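Tryptophane-5-halogenase (Microbispora sp. ATCC PTA-5024, PDB 5UAO) catalyses the FAD-dependent chlorination of a tryptophan at position 5 in a lanthipeptide, a post-translational step in the biosynthesis of NAI-107. Local coordinates at residues F107-R112 and R406-L411; E114-P119 and V465-L470; E335-N340 and D384-A389. All blocks are in the same frame, centred on the assembly; numbering follows the deposited sequence.

Interaction 1: F107-R112 and R406-L411; sequences FEWGSR and RFNGRL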
ATOM      1  N   PHE A 107       8.135  -6.007  26.987  1.00 23.35           N
ATOM      2  CA  PHE A 107       8.970  -4.814  26.987  1.00 22.98           C
ATOM      3  C   PHE A 107       9.161  -4.243  28.407  1.00 24.12           C
ATOM      4  O   PHE A 107       8.217  -3.653  28.965  1.00 23.41           O
ATOM      5  CB  PHE A 107       8.312  -3.754  26.098  1.00 25.01           C
ATOM      6  CG  PHE A 107       8.595  -3.883  24.637  1.00 23.38           C
ATOM      7  CD1 PHE A 107       9.826  -3.503  24.136  1.00 25.28           C
ATOM      8  CD2 PHE A 107       7.628  -4.368  23.744  1.00 23.26           C
ATOM      9  CE1 PHE A 107      10.135  -3.631  22.799  1.00 26.11           C
ATOM     10  CE2 PHE A 107       7.920  -4.472  22.405  1.00 22.66           C
ATOM     11  CZ  PHE A 107       9.181  -4.130  21.926  1.00 26.22           C
ATOM     12  N   GLU A 108      10.354  -4.434  28.997  1.00 23.62           N
ATOM     13  CA  GLU A 108      10.693  -3.757  30.256  1.00 25.66           C
ATOM     14  C   GLU A 108      11.332  -2.428  29.809  1.00 23.40           C
ATOM     15  O   GLU A 108      12.533  -2.295  29.592  1.00 25.35           O
ATOM     16  CB  GLU A 108      11.662  -4.482  31.172  1.00 27.16           C
ATOM     17  CG  GLU A 108      11.423  -5.930  31.348  1.00 36.15           C
ATOM     18  CD  GLU A 108      12.373  -6.439  32.440  1.00 49.98           C
ATOM     19  OE1 GLU A 108      13.211  -7.369  32.156  1.00 50.10           O
ATOM     20  OE2 GLU A 108      12.369  -5.789  33.540  1.00 53.56           O
ATOM     21  N   TRP A 109      10.459  -1.468  29.636  1.00 26.34           N
ATOM     22  CA  TRP A 109      10.705  -0.379  28.744  1.00 27.20           C
ATOM     23  C   TRP A 109       9.726   0.747  29.056  1.00 29.69           C
ATOM     24  O   TRP A 109       8.559   0.491  29.342  1.00 27.37           O
ATOM     25  CB  TRP A 109      10.404  -0.889  27.324  1.00 27.09           C
ATOM     26  CG  TRP A 109      11.095  -0.183  26.166  1.00 26.41           C
ATOM     27  CD1 TRP A 109      10.681   0.959  25.500  1.00 24.04           C
ATOM     28  CD2 TRP A 109      12.272  -0.643  25.459  1.00 24.85           C
ATOM     29  NE1 TRP A 109      11.568   1.248  24.467  1.00 25.25           N
ATOM     30  CE2 TRP A 109      12.544   0.286  24.427  1.00 23.80           C
ATOM     31  CE3 TRP A 109      13.141  -1.705  25.636  1.00 25.37           C
ATOM     32  CZ2 TRP A 109      13.623   0.139  23.580  1.00 24.48           C
ATOM     33  CZ3 TRP A 109      14.194  -1.867  24.773  1.00 25.98           C
ATOM     34  CH2 TRP A 109      14.457  -0.950  23.773  1.00 24.26           C
ATOM     35  N   GLY A 110      10.178   1.991  28.880  1.00 29.02           N
ATOM     36  CA  GLY A 110       9.372   3.119  29.223  1.00 28.48           C
ATOM     37  C   GLY A 110       9.234   3.328  30.725  1.00 26.28           C
ATOM     38  O   GLY A 110       9.924   2.665  31.543  1.00 25.20           O
ATOM     39  N   SER A 111       8.390   4.269  31.091  1.00 28.75           N
ATOM     40  CA  SER A 111       8.324   4.704  32.475  1.00 33.79           C
ATOM     41  C   SER A 111       7.371   3.928  33.338  1.00 38.41           C
ATOM     42  O   SER A 111       7.434   4.082  34.560  1.00 38.16           O
ATOM     43  CB  SER A 111       8.098   6.206  32.570  1.00 38.50           C
ATOM     44  OG  SER A 111       6.847   6.559  32.011  1.00 48.29           O
ATOM     45  N   ARG A 112       6.573   3.020  32.774  1.00 33.12           N
ATOM     46  CA  ARG A 112       5.749   2.144  33.632  1.00 33.65           C
ATOM     47  C   ARG A 112       6.605   1.122  34.351  1.00 35.00           C
ATOM     48  O   ARG A 112       7.366   0.354  33.694  1.00 29.90           O
ATOM     49  CB  ARG A 112       4.707   1.386  32.794  1.00 32.14           C
ATOM     50  CG  ARG A 112       3.763   2.275  31.997  1.00 32.39           C
ATOM     51  CD  ARG A 112       3.183   1.456  30.856  1.00 36.99           C
ATOM     52  NE  ARG A 112       2.335   2.165  29.903  1.00 34.49           N
ATOM     53  CZ  ARG A 112       1.123   2.549  30.192  1.00 30.46           C
ATOM     54  NH1 ARG A 112       0.627   2.340  31.403  1.00 33.54           N
ATOM     55  NH2 ARG A 112       0.415   3.143  29.283  1.00 31.45           N
ATOM     56  N   ARG A 406      13.389   6.855  20.804  1.00 27.14           N
ATOM     57  CA  ARG A 406      13.106   8.267  21.068  1.00 25.06           C
ATOM     58  C   ARG A 406      12.268   8.449  22.332  1.00 29.82           C
ATOM     59  O   ARG A 406      12.373   9.496  22.989  1.00 24.57           O
ATOM     60  CB  ARG A 406      12.309   8.823  19.889  1.00 27.57           C
ATOM     61  CG  ARG A 406      11.969  10.300  19.967  1.00 31.00           C
ATOM     62  CD  ARG A 406      13.195  11.098  19.654  1.00 37.04           C
ATOM     63  NE  ARG A 406      13.056  12.480  20.048  1.00 39.51           N
ATOM     64  CZ  ARG A 406      13.585  13.510  19.374  1.00 45.05           C
ATOM     65  NH1 ARG A 406      14.260  13.332  18.246  1.00 43.93           N
ATOM     66  NH2 ARG A 406      13.417  14.736  19.812  1.00 40.68           N
ATOM     67  N   PHE A 407      11.389   7.481  22.657  1.00 25.36           N
ATOM     68  CA  PHE A 407      10.379   7.714  23.693  1.00 25.82           C
ATOM     69  C   PHE A 407      10.534   6.812  24.943  1.00 30.44           C
ATOM     70  O   PHE A 407       9.568   6.648  25.727  1.00 27.97           O
ATOM     71  CB  PHE A 407       8.990   7.561  23.106  1.00 27.05           C
ATOM     72  CG  PHE A 407       8.704   8.500  21.971  1.00 29.96           C
ATOM     73  CD1 PHE A 407       8.644   9.869  22.193  1.00 32.59           C
ATOM     74  CD2 PHE A 407       8.508   8.030  20.693  1.00 31.76           C
ATOM     75  CE1 PHE A 407       8.344  10.740  21.166  1.00 36.21           C
ATOM     76  CE2 PHE A 407       8.276   8.880  19.642  1.00 32.70           C
ATOM     77  CZ  PHE A 407       8.156  10.257  19.889  1.00 38.76           C
ATOM     78  N   ASN A 408      11.735   6.224  25.107  1.00 25.35           N
ATOM     79  CA  ASN A 408      11.955   5.335  26.221  1.00 26.19           C
ATOM     80  C   ASN A 408      12.414   6.104  27.457  1.00 24.26           C
ATOM     81  O   ASN A 408      13.610   6.300  27.700  1.00 25.67           O
ATOM     82  CB  ASN A 408      12.944   4.182  25.851  1.00 23.64           C
ATOM     83  CG  ASN A 408      13.053   3.142  26.978  1.00 25.20           C
ATOM     84  OD1 ASN A 408      12.433   3.328  28.013  1.00 24.71           O
ATOM     85  ND2 ASN A 408      13.895   2.132  26.803  1.00 24.24           N
ATOM     86  N   GLY A 409      11.447   6.512  28.267  1.00 29.61           N
ATOM     87  CA  GLY A 409      11.727   7.237  29.507  1.00 28.39           C
ATOM     88  C   GLY A 409      12.145   6.457  30.733  1.00 30.61           C
ATOM     89  O   GLY A 409      12.028   6.977  31.843  1.00 36.15           O
ATOM     90  N   ARG A 410      12.606   5.206  30.597  1.00 30.41           N
ATOM     91  CA  ARG A 410      12.840   4.357  31.748  1.00 30.47           C
ATOM     92  C   ARG A 410      14.074   4.794  32.540  1.00 32.80           C
ATOM     93  O   ARG A 410      14.017   4.765  33.761  1.00 29.09           O
ATOM     94  CB  ARG A 410      13.034   2.887  31.337  1.00 29.02           C
ATOM     95  CG  ARG A 410      12.975   1.872  32.472  1.00 29.77           C
ATOM     96  CD  ARG A 410      12.630   0.503  31.946  1.00 27.52           C
ATOM     97  NE  ARG A 410      12.186  -0.448  32.974  1.00 35.06           N
ATOM     98  CZ  ARG A 410      10.928  -0.640  33.362  1.00 35.56           C
ATOM     99  NH1 ARG A 410       9.909  -0.020  32.792  1.00 34.02           N
ATOM    100  NH2 ARG A 410      10.661  -1.524  34.293  1.00 39.43           N
ATOM    101  N   LEU A 411      15.210   5.092  31.866  1.00 29.87           N
ATOM    102  CA  LEU A 411      16.488   5.284  32.571  1.00 30.74           C
ATOM    103  C   LEU A 411      17.067   6.682  32.333  1.00 33.93           C
ATOM    104  O   LEU A 411      16.809   7.284  31.301  1.00 33.36           O
ATOM    105  CB  LEU A 411      17.510   4.210  32.189  1.00 27.43           C
ATOM    106  CG  LEU A 411      17.141   2.772  32.535  1.00 26.98           C
ATOM    107  CD1 LEU A 411      18.326   1.852  32.171  1.00 27.37           C
ATOM    108  CD2 LEU A 411      16.754   2.605  33.984  1.00 31.32           C
TER
HETATM  109  O   HOH W   1       8.495   6.270  28.571  1.00 31.45           O

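Interaction 2: E114-P119 and V465-L470; sequences EGFVAP and VDTLLL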
ATOM      1  N   GLU A 114       5.987  -1.721  35.516  1.00 31.97           N
ATOM      2  CA  GLU A 114       5.713  -3.097  35.034  1.00 32.08           C
ATOM      3  C   GLU A 114       6.026  -3.281  33.544  1.00 30.62           C
ATOM      4  O   GLU A 114       5.927  -4.365  33.023  1.00 28.08           O
ATOM      5  CB  GLU A 114       4.235  -3.446  35.281  1.00 35.42           C
ATOM      6  CG  GLU A 114       3.173  -2.665  34.472  1.00 37.12           C
ATOM      7  CD  GLU A 114       2.755  -1.265  35.017  1.00 45.75           C
ATOM      8  OE1 GLU A 114       3.548  -0.528  35.692  1.00 44.86           O
ATOM      9  OE2 GLU A 114       1.572  -0.879  34.752  1.00 52.94           O
ATOM     10  N   GLY A 115       6.394  -2.221  32.834  1.00 28.41           N
ATOM     11  CA  GLY A 115       6.559  -2.364  31.392  1.00 31.27           C
ATOM     12  C   GLY A 115       5.221  -2.625  30.697  1.00 27.55           C
ATOM     13  O   GLY A 115       4.134  -2.227  31.193  1.00 25.44           O
ATOM     14  N   PHE A 116       5.281  -3.279  29.538  1.00 24.98           N
ATOM     15  CA  PHE A 116       4.063  -3.592  28.752  1.00 26.29           C
ATOM     16  C   PHE A 116       4.406  -4.723  27.836  1.00 26.27           C
ATOM     17  O   PHE A 116       5.578  -5.028  27.626  1.00 26.00           O
ATOM     18  CB  PHE A 116       3.507  -2.423  27.898  1.00 25.38           C
ATOM     19  CG  PHE A 116       4.531  -1.814  26.972  1.00 24.93           C
ATOM     20  CD1 PHE A 116       5.442  -0.883  27.472  1.00 24.17           C
ATOM     21  CD2 PHE A 116       4.635  -2.193  25.642  1.00 24.92           C
ATOM     22  CE1 PHE A 116       6.417  -0.320  26.673  1.00 25.78           C
ATOM     23  CE2 PHE A 116       5.612  -1.621  24.820  1.00 25.09           C
ATOM     24  CZ  PHE A 116       6.488  -0.667  25.320  1.00 26.73           C
ATOM     25  N   VAL A 117       3.376  -5.322  27.274  1.00 24.96           N
ATOM     26  CA  VAL A 117       3.534  -6.476  26.397  1.00 24.62           C
ATOM     27  C   VAL A 117       2.932  -6.160  25.051  1.00 24.24           C
ATOM     28  O   VAL A 117       1.958  -5.411  24.947  1.00 25.77           O
ATOM     29  CB  VAL A 117       2.913  -7.793  26.983  1.00 26.67           C
ATOM     30  CG1 VAL A 117       3.625  -8.184  28.271  1.00 29.69           C
ATOM     31  CG2 VAL A 117       1.433  -7.682  27.195  1.00 29.36           C
ATOM     32  N   ALA A 118       3.544  -6.733  24.033  1.00 22.44           N
ATOM     33  CA  ALA A 118       3.196  -6.538  22.665  1.00 24.90           C
ATOM     34  C   ALA A 118       2.950  -7.894  22.021  1.00 24.33           C
ATOM     35  O   ALA A 118       3.899  -8.571  21.625  1.00 25.86           O
ATOM     36  CB  ALA A 118       4.358  -5.843  21.963  1.00 26.30           C
ATOM     37  N   PRO A 119       1.696  -8.227  21.794  1.00 26.81           N
ATOM     38  CA  PRO A 119       1.330  -9.521  21.287  1.00 27.53           C
ATOM     39  C   PRO A 119       1.161  -9.564  19.760  1.00 27.58           C
ATOM     40  O   PRO A 119       1.032  -8.542  19.116  1.00 30.19           O
ATOM     41  CB  PRO A 119       0.002  -9.775  22.009  1.00 28.31           C
ATOM     42  CG  PRO A 119      -0.643  -8.444  21.940  1.00 32.60           C
ATOM     43  CD  PRO A 119       0.484  -7.437  22.135  1.00 31.50           C
ATOM     44  N   VAL A 465       2.686   0.130  16.019  1.00 23.84           N
ATOM     45  CA  VAL A 465       3.025   1.554  16.325  1.00 24.12           C
ATOM     46  C   VAL A 465       2.215   2.042  17.538  1.00 24.56           C
ATOM     47  O   VAL A 465       2.781   2.620  18.485  1.00 27.68           O
ATOM     48  CB  VAL A 465       2.766   2.479  15.119  1.00 25.59           C
ATOM     49  CG1 VAL A 465       3.040   3.950  15.485  1.00 29.48           C
ATOM     50  CG2 VAL A 465       3.679   2.050  13.945  1.00 28.07           C
ATOM     51  N   ASP A 466       0.918   1.790  17.535  1.00 26.44           N
ATOM     52  CA  ASP A 466       0.065   2.159  18.674  1.00 28.53           C
ATOM     53  C   ASP A 466       0.570   1.523  19.996  1.00 28.09           C
ATOM     54  O   ASP A 466       0.598   2.168  21.032  1.00 27.81           O
ATOM     55  CB  ASP A 466      -1.342   1.681  18.424  1.00 28.61           C
ATOM     56  CG  ASP A 466      -2.212   2.669  17.559  1.00 35.33           C
ATOM     57  OD1 ASP A 466      -2.007   3.929  17.482  1.00 32.92           O
ATOM     58  OD2 ASP A 466      -3.196   2.134  17.008  1.00 31.62           O
ATOM     59  N   THR A 467       0.984   0.269  19.958  1.00 25.17           N
ATOM     60  CA  THR A 467       1.322  -0.412  21.200  1.00 27.68           C
ATOM     61  C   THR A 467       2.585   0.183  21.783  1.00 28.49           C
ATOM     62  O   THR A 467       2.641   0.434  22.974  1.00 28.10           O
ATOM     63  CB  THR A 467       1.450  -1.937  21.005  1.00 29.90           C
ATOM     64  OG1 THR A 467       0.229  -2.438  20.487  1.00 27.89           O
ATOM     65  CG2 THR A 467       1.809  -2.657  22.284  1.00 30.38           C
ATOM     66  N   LEU A 468       3.574   0.446  20.937  1.00 26.42           N
ATOM     67  CA  LEU A 468       4.835   0.995  21.363  1.00 27.78           C
ATOM     68  C   LEU A 468       4.653   2.392  21.898  1.00 26.12           C
ATOM     69  O   LEU A 468       5.221   2.726  22.919  1.00 25.66           O
ATOM     70  CB  LEU A 468       5.913   1.010  20.233  1.00 23.20           C
ATOM     71  CG  LEU A 468       6.799  -0.213  20.315  1.00 26.48           C
ATOM     72  CD1 LEU A 468       7.682  -0.267  21.587  1.00 27.04           C
ATOM     73  CD2 LEU A 468       5.972  -1.472  20.243  1.00 27.94           C
ATOM     74  N   LEU A 469       3.810   3.187  21.252  1.00 24.21           N
ATOM     75  CA  LEU A 469       3.677   4.586  21.659  1.00 25.23           C
ATOM     76  C   LEU A 469       2.833   4.711  22.995  1.00 25.33           C
ATOM     77  O   LEU A 469       3.215   5.379  23.942  1.00 26.13           O
ATOM     78  CB  LEU A 469       3.058   5.371  20.505  1.00 25.20           C
ATOM     79  CG  LEU A 469       3.940   5.634  19.280  1.00 26.07           C
ATOM     80  CD1 LEU A 469       3.069   6.396  18.257  1.00 27.97           C
ATOM     81  CD2 LEU A 469       5.057   6.530  19.680  1.00 26.88           C
ATOM     82  N   LEU A 470       1.779   3.936  23.100  1.00 27.13           N
ATOM     83  CA  LEU A 470       0.946   3.961  24.313  1.00 27.70           C
ATOM     84  C   LEU A 470       1.669   3.243  25.449  1.00 29.86           C
ATOM     85  O   LEU A 470       1.593   3.636  26.630  1.00 26.26           O
ATOM     86  CB  LEU A 470      -0.410   3.275  24.010  1.00 28.26           C
ATOM     87  CG  LEU A 470      -1.335   4.030  23.057  1.00 27.95           C
ATOM     88  CD1 LEU A 470      -2.348   3.031  22.613  1.00 32.75           C
ATOM     89  CD2 LEU A 470      -1.974   5.237  23.713  1.00 30.93           C
TER

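Interaction 3: E335-N340 and D384-A389; sequences EAWRGN and DAANQA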
ATOM      1  N   GLU A 335      20.610  -0.906  -3.342  1.00 23.86           N
ATOM      2  CA  GLU A 335      19.895  -1.877  -4.130  1.00 24.66           C
ATOM      3  C   GLU A 335      20.235  -3.248  -3.597  1.00 22.16           C
ATOM      4  O   GLU A 335      21.344  -3.466  -3.068  1.00 22.12           O
ATOM      5  CB  GLU A 335      20.370  -1.777  -5.595  1.00 32.43           C
ATOM      6  CG  GLU A 335      20.407  -0.363  -6.197  1.00 33.11           C
ATOM      7  CD  GLU A 335      20.721  -0.393  -7.683  1.00 43.65           C
ATOM      8  OE1 GLU A 335      21.895  -0.597  -8.002  1.00 46.32           O
ATOM      9  OE2 GLU A 335      19.768  -0.290  -8.516  1.00 46.87           O
ATOM     10  N   ALA A 336      19.315  -4.172  -3.766  1.00 24.50           N
ATOM     11  CA  ALA A 336      19.551  -5.569  -3.450  1.00 24.12           C
ATOM     12  C   ALA A 336      19.897  -6.440  -4.647  1.00 27.59           C
ATOM     13  O   ALA A 336      20.512  -7.525  -4.497  1.00 24.39           O
ATOM     14  CB  ALA A 336      18.318  -6.152  -2.743  1.00 27.86           C
ATOM     15  N   TRP A 337      19.409  -6.040  -5.828  1.00 26.06           N
ATOM     16  CA  TRP A 337      19.554  -6.830  -7.025  1.00 27.74           C
ATOM     17  C   TRP A 337      20.167  -5.950  -8.097  1.00 29.94           C
ATOM     18  O   TRP A 337      19.635  -4.868  -8.422  1.00 27.49           O
ATOM     19  CB  TRP A 337      18.209  -7.320  -7.483  1.00 27.43           C
ATOM     20  CG  TRP A 337      18.148  -8.281  -8.610  1.00 27.17           C
ATOM     21  CD1 TRP A 337      19.090  -8.503  -9.603  1.00 29.00           C
ATOM     22  CD2 TRP A 337      17.046  -9.126  -8.920  1.00 28.84           C
ATOM     23  NE1 TRP A 337      18.675  -9.464 -10.428  1.00 27.80           N
ATOM     24  CE2 TRP A 337      17.412  -9.866 -10.075  1.00 30.33           C
ATOM     25  CE3 TRP A 337      15.790  -9.369  -8.309  1.00 31.90           C
ATOM     26  CZ2 TRP A 337      16.577 -10.830 -10.650  1.00 31.78           C
ATOM     27  CZ3 TRP A 337      14.911 -10.349  -8.873  1.00 31.95           C
ATOM     28  CH2 TRP A 337      15.330 -11.080 -10.043  1.00 36.21           C
ATOM     29  N   ARG A 338      21.245  -6.450  -8.675  1.00 26.94           N
ATOM     30  CA  ARG A 338      21.830  -5.835  -9.836  1.00 31.69           C
ATOM     31  C   ARG A 338      22.403  -6.884 -10.798  1.00 28.56           C
ATOM     32  O   ARG A 338      23.266  -7.697 -10.449  1.00 26.85           O
ATOM     33  CB  ARG A 338      22.906  -4.881  -9.421  1.00 37.60           C
ATOM     34  CG  ARG A 338      23.370  -4.016 -10.582  1.00 49.03           C
ATOM     35  CD  ARG A 338      24.076  -2.817 -10.033  1.00 57.65           C
ATOM     36  NE  ARG A 338      24.377  -1.863 -11.077  1.00 62.87           N
ATOM     37  CZ  ARG A 338      23.937  -0.622 -11.095  1.00 63.37           C
ATOM     38  NH1 ARG A 338      23.195  -0.142 -10.105  1.00 48.85           N
ATOM     39  NH2 ARG A 338      24.268   0.157 -12.113  1.00 73.94           N
ATOM     40  N   GLY A 339      21.930  -6.848 -12.026  1.00 31.63           N
ATOM     41  CA  GLY A 339      22.319  -7.829 -13.055  1.00 30.64           C
ATOM     42  C   GLY A 339      22.038  -9.234 -12.567  1.00 31.83           C
ATOM     43  O   GLY A 339      20.920  -9.582 -12.258  1.00 30.09           O
ATOM     44  N   ASN A 340      23.089 -10.052 -12.484  1.00 28.55           N
ATOM     45  CA  ASN A 340      22.942 -11.444 -12.127  1.00 28.75           C
ATOM     46  C   ASN A 340      23.324 -11.716 -10.682  1.00 29.00           C
ATOM     47  O   ASN A 340      23.707 -12.838 -10.342  1.00 25.54           O
ATOM     48  CB  ASN A 340      23.759 -12.330 -13.118  1.00 28.45           C
ATOM     49  CG  ASN A 340      25.264 -12.142 -13.038  1.00 29.77           C
ATOM     50  OD1 ASN A 340      25.791 -11.169 -12.550  1.00 28.21           O
ATOM     51  ND2 ASN A 340      25.981 -13.125 -13.549  1.00 30.81           N
ATOM     52  N   ASP A 384      14.614  -3.432 -10.679  1.00 34.37           N
ATOM     53  CA  ASP A 384      14.171  -2.154 -10.044  1.00 33.30           C
ATOM     54  C   ASP A 384      12.942  -2.377  -9.133  1.00 30.44           C
ATOM     55  O   ASP A 384      12.844  -1.800  -8.014  1.00 28.40           O
ATOM     56  CB  ASP A 384      13.837  -1.101 -11.084  1.00 38.62           C
ATOM     57  CG  ASP A 384      15.045  -0.661 -11.888  1.00 43.72           C
ATOM     58  OD1 ASP A 384      16.173  -0.531 -11.366  1.00 42.70           O
ATOM     59  OD2 ASP A 384      14.861  -0.433 -13.089  1.00 52.34           O
ATOM     60  N   ALA A 385      12.013  -3.216  -9.562  1.00 25.56           N
ATOM     61  CA  ALA A 385      10.821  -3.467  -8.736  1.00 30.56           C
ATOM     62  C   ALA A 385      11.215  -4.092  -7.409  1.00 31.04           C
ATOM     63  O   ALA A 385      10.667  -3.725  -6.355  1.00 29.33           O
ATOM     64  CB  ALA A 385       9.845  -4.378  -9.413  1.00 29.65           C
ATOM     65  N   ALA A 386      12.128  -5.064  -7.481  1.00 30.26           N
ATOM     66  CA  ALA A 386      12.624  -5.757  -6.300  1.00 30.21           C
ATOM     67  C   ALA A 386      13.310  -4.767  -5.412  1.00 29.28           C
ATOM     68  O   ALA A 386      13.034  -4.731  -4.224  1.00 30.19           O
ATOM     69  CB  ALA A 386      13.589  -6.887  -6.678  1.00 30.36           C
ATOM     70  N   ASN A 387      14.170  -3.910  -5.969  1.00 26.48           N
ATOM     71  CA  ASN A 387      14.891  -2.957  -5.143  1.00 25.63           C
ATOM     72  C   ASN A 387      14.041  -1.936  -4.414  1.00 27.44           C
ATOM     73  O   ASN A 387      14.327  -1.559  -3.234  1.00 26.96           O
ATOM     74  CB  ASN A 387      15.928  -2.219  -5.965  1.00 27.40           C
ATOM     75  CG  ASN A 387      17.043  -3.157  -6.449  1.00 31.34           C
ATOM     76  OD1 ASN A 387      17.311  -4.164  -5.806  1.00 28.16           O
ATOM     77  ND2 ASN A 387      17.694  -2.813  -7.533  1.00 25.43           N
ATOM     78  N   GLN A 388      13.046  -1.395  -5.126  1.00 25.03           N
ATOM     79  CA  GLN A 388      12.109  -0.469  -4.518  1.00 25.65           C
ATOM     80  C   GLN A 388      11.257  -1.102  -3.446  1.00 23.83           C
ATOM     81  O   GLN A 388      10.969  -0.487  -2.452  1.00 24.96           O
ATOM     82  CB  GLN A 388      11.186   0.137  -5.617  1.00 29.94           C
ATOM     83  CG  GLN A 388      11.933   1.112  -6.493  1.00 33.70           C
ATOM     84  CD  GLN A 388      11.082   1.624  -7.664  1.00 41.21           C
ATOM     85  OE1 GLN A 388       9.974   1.141  -7.916  1.00 44.03           O
ATOM     86  NE2 GLN A 388      11.645   2.555  -8.421  1.00 41.87           N
ATOM     87  N   ALA A 389      10.842  -2.344  -3.628  1.00 24.82           N
ATOM     88  CA  ALA A 389       9.994  -2.998  -2.654  1.00 27.15           C
ATOM     89  C   ALA A 389      10.790  -3.248  -1.385  1.00 28.02           C
ATOM     90  O   ALA A 389      10.302  -2.986  -0.244  1.00 26.08           O
ATOM     91  CB  ALA A 389       9.448  -4.320  -3.186  1.00 28.13           C
TER
HETATM   92  O   HOH W   2      16.932  -0.248  -8.808  1.00 37.27           O

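Interaction 1: F107-R112 and R406-L411
With chi1 at -173°, Asn408 holds its CG opposite its own backbone N, which carries the amide across to Trp109 and Gly110; Arg410 starts the same way (chi1 -167°) and runs extended from CG to NE, past Gly110 to Arg112. The amide of Asn408 lies over the indole of Trp109, the two planes only 17° apart, and its ND2 comes within 3.3 Å of Trp109 CE2, above the centre of the ring. Both this ND2 and Trp109 NE1 are donors, and each finds an acceptor away from the other: Thr278 OG1 for the amide, His404 O for the indole. Asn408 OD1 is held from the opposite faces of its plane, by Gly110 N at 2.8 Å and by Arg410 N at 3.2 Å. The bond from Arg410 N, two residues on, closes an Asx turn in the loop that follows helix 383-406, where that loop meets the end of strand 104-108. The side chain of Trp109 lies about 13 Å from the bound FAD. Arg410 NH1 is shared between two carbonyls of the other segment: Arg112 O at 2.7 Å, near the guanidinium plane, and Gly110 O at 3.0 Å, tilted from it. One face of that guanidinium rests on the backbone at Glu108, whose C atom is 3.8 Å from Arg410 NE, while the carboxylate of Glu108 is engaged by Arg316 and Thr277. A water accepts from Gly409 N (3.0 Å) and, weakly, from Ser111 N.

Interaction 2: E114-P119 and V465-L470
Thr467 and Leu468 of helix 461-471 pack onto Phe116 and Ala118, a helix-on-strand contact in which strand 116-119 is the outermost strand, within this chain, of a mixed sheet. The short segments run antiparallel (177° between their directions) with axes 9.0 Å apart at closest approach, and no hydrogen bond crosses between them; the contact is van der Waals packing that includes two backbone oxygens. Its fuller part lies around the Phe116 ring. A chi1 of 54° places CG of Phe116 between the backbone N and the carbonyl carbon, and the ring reaches toward the helix. Leu468 CD1 meets it at the edge, in the ring plane, 3.9 Å from Phe116 CZ, the two side chains crossing at about a right angle. The carbonyl oxygen of Thr467 approaches obliquely, 4.1 Å from Phe116 CE2. Phe107 of the adjacent strand also meets this ring, with planes at about 20°, while Leu468 is packed in turn by Ile403 and His404 of helix 383-406. Toward Ala118 the contact narrows to a single methyl, Thr467 CG2, 4.1 Å from Ala118 CB and 3.8 Å from Val117 O. The loose side lies beyond: the Pro119 side chain stays 5.0 Å from the nearest atom of the helix segment and instead touches helix 144-151, as does Val117 on the reverse side of the strand. At the other end of the strand segment, Glu114 is exposed to solvent. The hydroxyl of Thr467 takes no part in the strand contact: OG1 is hydrogen-bonded to Glu463 O, one turn earlier.

Interaction 3: E335-N340 and D384-A389
The side chain of Asn387 projects from helix 383-406 toward Ala336 and Trp337 and can be followed outward. From CB, a chi1 of -66° sets CG opposite the carbonyl carbon and beside the backbone N, which brings CG to 3.7 Å from Ala336 N. The branches then divide the work. OD1 accepts from two backbone N-H groups: Trp337 N at 2.8 Å, in the carbonyl plane on a lone pair, and Ala336 N at 2.9 Å, which comes from 58° above that plane. ND2 gives a nearly straight bond (166°) to Trp337 O at 3.0 Å, again on a lone pair and in the plane of its own amide. Both backbone polar groups of Trp337 are thus paired with one side-chain amide, much as a neighbouring strand's backbone would pair with them. This fits the fold: strand 337-338 is the outermost strand at one side, within this chain, of a mixed sheet that also holds strand 31-35, which leads into a probable Rossmann-type FAD-binding turn. Asn387 ND2 also donates to a water at 3.0 Å, and this water donates to Glu335 OE2 at 2.9 Å and Asp384 OD1 at 2.7 Å, linking two carboxylates that would otherwise be expected to repel. Glu335 is further tied to Arg338 by a salt bridge, and Arg338 NE reaches Asp210. One residue earlier on the helix, Ala386 CB lies 3.7 Å from Trp337 CE3, approaching obliquely, while Trp337 NE1 bonds to Gly339 O in the ring plane. On the helix, Asp384 and Ala385 also pack on Pro430 and Leu451 of the second subunit.

In the fold
Interactions 1 and 2 form one neighbourhood, their centres about 10 Å apart. Strands 104-108 and 116-119 follow each other in the chain and sit side by side in one sheet, joined by a probable hydrogen bond from Phe107 N to Phe116 O (2.8 Å); Arg112 NH2 to Leu470 O (2.9 Å) is another link. Along the chain their segments alternate, whereas interaction 3 is nested inside both loops. It lies on the other sheet, its centre about 37 Å from that of interaction 1 and 34 Å from that of interaction 2. Helix 383-406 spans this distance: it starts at interaction 3 and runs to the 406-411 segment of interaction 1, connecting the two sheet regions of the halogenase.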